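Local coordinates for protein 11R-lipoxygenase (Gersemia fruticosa, PDB 3VF1) that probably adds molecular oxygen to polyunsaturated fatty acids as a calcium-regulated dioxygenase that uses a single non-heme iron, at residues Gly136-Pro141 with Phe650-Ala655; Lys283-Glu288 with Pro364-Glu369. One frame throughout, in Å; residues are numbered along the deposited sequence.

Contact 1: residues Gly136-Pro141 with Phe650-Ala655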
loop_
_atom_site.group_PDB
_atom_site.type_symbol
_atom_site.label_atom_id
_atom_site.label_comp_id
_atom_site.label_asym_id
_atom_site.label_seq_id
_atom_site.Cartn_x
_atom_site.Cartn_y
_atom_site.Cartn_z
ATOM N N GLY A 136 11.520 -7.028 -25.840
ATOM C CA GLY A 136 11.272 -7.656 -24.550
ATOM C C GLY A 136 12.503 -7.931 -23.704
ATOM O O GLY A 136 12.538 -7.588 -22.522
ATOM N N LYS A 137 13.509 -8.558 -24.310
ATOM C CA LYS A 137 14.734 -8.941 -23.609
ATOM C C LYS A 137 15.213 -7.857 -22.641
ATOM O O LYS A 137 15.353 -6.693 -23.016
ATOM C CB LYS A 137 15.834 -9.242 -24.632
ATOM C CG LYS A 137 17.021 -10.018 -24.088
ATOM C CD LYS A 137 18.123 -10.120 -25.135
ATOM C CE LYS A 137 19.291 -10.973 -24.658
ATOM N NZ LYS A 137 18.971 -12.430 -24.656
ATOM N N ALA A 138 15.463 -8.247 -21.393
ATOM C CA ALA A 138 15.984 -7.324 -20.389
ATOM C C ALA A 138 17.508 -7.327 -20.433
ATOM O O ALA A 138 18.131 -8.384 -20.539
ATOM C CB ALA A 138 15.488 -7.707 -19.002
ATOM N N ILE A 139 18.104 -6.142 -20.346
ATOM C CA ILE A 139 19.542 -5.994 -20.545
ATOM C C ILE A 139 20.166 -5.040 -19.532
ATOM O O ILE A 139 19.790 -3.871 -19.452
ATOM C CB ILE A 139 19.844 -5.468 -21.961
ATOM C CG1 ILE A 139 19.246 -6.401 -23.014
ATOM C CG2 ILE A 139 21.346 -5.321 -22.167
ATOM C CD1 ILE A 139 19.283 -5.841 -24.417
ATOM N N LEU A 140 21.126 -5.546 -18.765
ATOM C CA LEU A 140 21.881 -4.717 -17.833
ATOM C C LEU A 140 22.836 -3.810 -18.600
ATOM O O LEU A 140 23.278 -4.156 -19.695
ATOM C CB LEU A 140 22.671 -5.601 -16.866
ATOM C CG LEU A 140 21.838 -6.500 -15.955
ATOM C CD1 LEU A 140 22.721 -7.506 -15.234
ATOM C CD2 LEU A 140 21.066 -5.656 -14.957
ATOM N N PRO A 141 23.164 -2.642 -18.028
ATOM C CA PRO A 141 24.089 -1.722 -18.698
ATOM C C PRO A 141 25.491 -2.309 -18.810
ATOM O O PRO A 141 26.195 -2.048 -19.784
ATOM C CB PRO A 141 24.089 -0.496 -17.781
ATOM C CG PRO A 141 23.703 -1.019 -16.445
ATOM C CD PRO A 141 22.746 -2.141 -16.707
ATOM N N PHE A 650 8.416 -8.492 -19.225
ATOM C CA PHE A 650 9.491 -9.454 -19.454
ATOM C C PHE A 650 9.297 -10.214 -20.759
ATOM O O PHE A 650 8.206 -10.709 -21.045
ATOM C CB PHE A 650 9.582 -10.448 -18.294
ATOM C CG PHE A 650 10.236 -9.889 -17.064
ATOM C CD1 PHE A 650 11.612 -9.777 -16.991
ATOM C CD2 PHE A 650 9.477 -9.487 -15.978
ATOM C CE1 PHE A 650 12.221 -9.266 -15.862
ATOM C CE2 PHE A 650 10.080 -8.978 -14.846
ATOM C CZ PHE A 650 11.455 -8.868 -14.788
ATOM N N GLY A 651 10.362 -10.300 -21.548
ATOM C CA GLY A 651 10.349 -11.077 -22.773
ATOM C C GLY A 651 11.110 -12.380 -22.617
ATOM O O GLY A 651 10.824 -13.362 -23.303
ATOM N N ASP A 652 12.079 -12.391 -21.707
ATOM C CA ASP A 652 12.914 -13.567 -21.496
ATOM C C ASP A 652 12.091 -14.734 -20.963
ATOM O O ASP A 652 11.357 -14.593 -19.987
ATOM C CB ASP A 652 14.050 -13.244 -20.524
ATOM C CG ASP A 652 14.845 -12.020 -20.941
ATOM O OD1 ASP A 652 15.701 -12.142 -21.841
ATOM O OD2 ASP A 652 14.616 -10.937 -20.364
ATOM N N ALA A 653 12.224 -15.887 -21.609
ATOM C CA ALA A 653 11.460 -17.072 -21.234
ATOM C C ALA A 653 11.830 -17.554 -19.832
ATOM O O ALA A 653 11.034 -18.219 -19.170
ATOM C CB ALA A 653 11.680 -18.182 -22.251
ATOM N N ALA A 654 13.037 -17.221 -19.386
ATOM C CA ALA A 654 13.485 -17.602 -18.052
ATOM C C ALA A 654 12.718 -16.819 -16.988
ATOM O O ALA A 654 12.433 -17.336 -15.907
ATOM C CB ALA A 654 14.978 -17.373 -17.908
ATOM N N ALA A 655 12.389 -15.570 -17.298
ATOM C CA ALA A 655 11.607 -14.740 -16.389
ATOM C C ALA A 655 10.194 -15.301 -16.258
ATOM O O ALA A 655 9.637 -15.354 -15.164
ATOM C CB ALA A 655 11.565 -13.306 -16.885
#
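OD2 of Asp652 is gripped by two groups, the backbone N-H of Ala138 and the hydroxyl of Tyr514. The bond from Ala138 N to Asp652 OD2 is 3.0 Å long and nearly straight, 167° at the hydrogen, and it uses the syn lone pair, on the side of OD1. Although Asp652 holds the N-cap position of helix 653-676, its carboxylate makes no capping bond there: with CG anti to the carbonyl carbon (chi1 -53°), the acid reaches across to the loop instead. Ala138 also lays its methyl against the same oxygen, CB to Asp652 OD2 3.6 Å. The other oxygen, OD1, meets the aliphatic base of Lys137, which crosses the acid at about a right angle, CG of Lys137 lying 3.4 Å from OD1. Lys137 NZ stays 4.3 Å from Asp652 OD1, beyond a salt bridge but probably still attractive. With an alanine here, the N-H of Ala138 and the hydroxyl of Tyr514 would probably lose the acceptor they share, weakening the tie between loop and helix. Alongside, the CA atoms of Gly136 and Gly651 come within 4.0 Å, an approach that depends on neither carrying a CB. The contact thus ties the loop leaving edge strand 130-134 of the PLAT beta sandwich to the start of helix 653-676, with Tyr514 of helix 491-514 and Pro416 and Lys419 of helix 416-425 packed against Ala138.

Contact 2: residues Lys283-Glu288 with Pro364-Glu369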
loop_
_atom_site.group_PDB
_atom_site.type_symbol
_atom_site.label_atom_id
_atom_site.label_comp_id
_atom_site.label_asym_id
_atom_site.label_seq_id
_atom_site.Cartn_x
_atom_site.Cartn_y
_atom_site.Cartn_z
ATOM N N LYS A 283 -0.730 -4.222 39.421
ATOM C CA LYS A 283 -0.466 -5.124 40.535
ATOM C C LYS A 283 -1.225 -6.433 40.366
ATOM O O LYS A 283 -2.312 -6.466 39.789
ATOM C CB LYS A 283 -0.838 -4.459 41.864
ATOM C CG LYS A 283 -0.137 -3.130 42.102
ATOM C CD LYS A 283 1.371 -3.269 41.951
ATOM C CE LYS A 283 2.078 -1.935 42.104
ATOM N NZ LYS A 283 3.543 -2.062 41.861
ATOM N N ASN A 284 -0.640 -7.509 40.878
ATOM C CA ASN A 284 -1.214 -8.840 40.748
ATOM C C ASN A 284 -2.656 -8.902 41.243
ATOM O O ASN A 284 -3.492 -9.582 40.648
ATOM C CB ASN A 284 -0.351 -9.854 41.504
ATOM C CG ASN A 284 -0.860 -11.274 41.364
ATOM O OD1 ASN A 284 -0.806 -11.862 40.285
ATOM N ND2 ASN A 284 -1.343 -11.841 42.465
ATOM N N GLU A 285 -2.943 -8.187 42.327
ATOM C CA GLU A 285 -4.282 -8.195 42.916
ATOM C C GLU A 285 -5.332 -7.773 41.893
ATOM O O GLU A 285 -6.472 -8.228 41.937
ATOM C CB GLU A 285 -4.336 -7.279 44.150
ATOM C CG GLU A 285 -5.134 -5.975 43.981
ATOM C CD GLU A 285 -4.295 -4.725 44.217
ATOM O OE1 GLU A 285 -3.196 -4.840 44.800
ATOM O OE2 GLU A 285 -4.737 -3.625 43.816
ATOM N N MET A 286 -4.936 -6.904 40.970
ATOM C CA MET A 286 -5.867 -6.337 40.007
ATOM C C MET A 286 -6.286 -7.355 38.950
ATOM O O MET A 286 -7.394 -7.292 38.435
ATOM C CB MET A 286 -5.238 -5.125 39.316
ATOM C CG MET A 286 -4.792 -4.018 40.257
ATOM S SD MET A 286 -3.850 -2.746 39.397
ATOM C CE MET A 286 -3.587 -1.558 40.708
ATOM N N VAL A 287 -5.410 -8.304 38.638
ATOM C CA VAL A 287 -5.614 -9.155 37.467
ATOM C C VAL A 287 -5.467 -10.650 37.736
ATOM O O VAL A 287 -5.585 -11.456 36.817
ATOM C CB VAL A 287 -4.609 -8.784 36.360
ATOM C CG1 VAL A 287 -4.810 -7.341 35.918
ATOM C CG2 VAL A 287 -3.184 -9.000 36.847
ATOM N N GLU A 288 -5.221 -11.024 38.986
ATOM C CA GLU A 288 -4.868 -12.404 39.304
ATOM C C GLU A 288 -5.946 -13.416 38.907
ATOM O O GLU A 288 -5.632 -14.473 38.364
ATOM C CB GLU A 288 -4.547 -12.554 40.791
ATOM C CG GLU A 288 -4.009 -13.929 41.152
ATOM C CD GLU A 288 -3.806 -14.110 42.642
ATOM O OE1 GLU A 288 -4.645 -13.613 43.426
ATOM O OE2 GLU A 288 -2.802 -14.748 43.028
ATOM N N PRO A 364 -11.309 -5.574 34.236
ATOM C CA PRO A 364 -12.652 -6.169 34.242
ATOM C C PRO A 364 -12.964 -6.900 35.545
ATOM O O PRO A 364 -14.126 -7.150 35.854
ATOM C CB PRO A 364 -12.604 -7.151 33.068
ATOM C CG PRO A 364 -11.165 -7.504 32.931
ATOM C CD PRO A 364 -10.406 -6.265 33.299
ATOM N N LEU A 365 -11.919 -7.245 36.286
ATOM C CA LEU A 365 -12.050 -7.857 37.604
ATOM C C LEU A 365 -12.484 -6.871 38.692
ATOM O O LEU A 365 -13.294 -7.215 39.555
ATOM C CB LEU A 365 -10.713 -8.484 38.000
ATOM C CG LEU A 365 -10.720 -9.455 39.179
ATOM C CD1 LEU A 365 -11.479 -10.722 38.821
ATOM C CD2 LEU A 365 -9.293 -9.779 39.595
ATOM N N LYS A 366 -11.953 -5.652 38.648
ATOM C CA LYS A 366 -12.147 -4.687 39.728
ATOM C C LYS A 366 -13.107 -3.561 39.352
ATOM O O LYS A 366 -13.583 -2.830 40.220
ATOM C CB LYS A 366 -10.802 -4.071 40.132
ATOM C CG LYS A 366 -9.810 -5.056 40.729
ATOM C CD LYS A 366 -10.338 -5.675 42.012
ATOM C CE LYS A 366 -9.319 -6.609 42.640
ATOM N NZ LYS A 366 -9.863 -7.293 43.845
ATOM N N ASP A 367 -13.388 -3.417 38.061
ATOM C CA ASP A 367 -14.224 -2.318 37.589
ATOM C C ASP A 367 -15.582 -2.803 37.105
ATOM O O ASP A 367 -15.774 -3.988 36.832
ATOM C CB ASP A 367 -13.520 -1.555 36.468
ATOM C CG ASP A 367 -12.318 -0.778 36.961
ATOM O OD1 ASP A 367 -12.493 0.387 37.373
ATOM O OD2 ASP A 367 -11.198 -1.327 36.942
ATOM N N THR A 368 -16.523 -1.871 36.996
ATOM C CA THR A 368 -17.859 -2.193 36.520
ATOM C C THR A 368 -17.779 -2.582 35.051
ATOM O O THR A 368 -16.778 -2.319 34.383
ATOM C CB THR A 368 -18.821 -1.002 36.673
ATOM O OG1 THR A 368 -18.420 0.059 35.799
ATOM C CG2 THR A 368 -18.835 -0.496 38.113
ATOM N N GLU A 369 -18.836 -3.208 34.550
ATOM C CA GLU A 369 -18.853 -3.691 33.177
ATOM C C GLU A 369 -18.881 -2.532 32.183
ATOM O O GLU A 369 -18.211 -2.576 31.153
ATOM C CB GLU A 369 -20.045 -4.624 32.962
ATOM C CG GLU A 369 -20.001 -5.858 33.849
ATOM C CD GLU A 369 -21.145 -6.812 33.589
ATOM O OE1 GLU A 369 -21.990 -6.509 32.720
ATOM O OE2 GLU A 369 -21.195 -7.868 34.254
#
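The backbones come nearest where Met286 lies beside Lys366 and Val287 beside Leu365, the chains running in opposite order, with CA atoms 6.5 Å apart in the first pair and 6.6 Å in the second. That spacing lets side chains of 364-369 touch the backbone of the short, weakly bonded helix 284-287, whose own side chains mostly look elsewhere. Leu365 does much of the touching: its CD2 methyl comes to 3.3 Å from Met286 O, and its CB lies 3.6 Å from that same carbonyl oxygen. CG stands anti to the backbone N (chi1 -166°), which swings the isobutyl branch over the last residues of the turn, with the backbone N atoms of Val287 and Glu288 at the margin of contact. Lys366 works one residue earlier. A bend at chi2 (-62°) curls its chain alongside the turn, so that CE rests 3.3 Å from Glu285 O while NZ remains 4.0 Å from that oxygen. The carboxylate of Glu285 does not close the gap either, since its OE2 is 6.3 Å from Lys366 NZ. Met286 points away from 364-369; its side chain touches Ile361 of strand 361-362, and its SD accepts a weak but straight bond from Lys283 N, 3.5 Å long. Beyond the touching residues, Asp367 forms a salt bridge with Lys604, and Thr368 caps the N-terminus of helix 369-410 through Asp371 N. The contact is therefore one of carbon against carbonyl oxygen, without a hydrogen bond or salt bridge between the segments. Its lysine probably contributes a diffuse attraction to the carbonyls of the turn and to Glu285, which is likely to be softened by solvent at this exposed edge.

Contacts 1 and 2 lie on opposite sides of the chain's centre, their own centres 64 Å apart and their nearest atoms about 52 Å apart, so neither touches the other. In sequence, both segments of contact 2 fall between those of contact 1. Helices connect them indirectly to the annotated sites. Segment 364-369 leads into helix 369-410, which carries the iron ligands His392 and His397; His575, Asn579 and Ile698 complete the metal site. Tyr514, beside contact 1, ends helix 491-514, whose other end supplies Lys493, Asp494 and Leu497 to the glycan pocket. Contact 1 joins two domains through a partly buried polar grip, whereas contact 2 is a surface meeting within one.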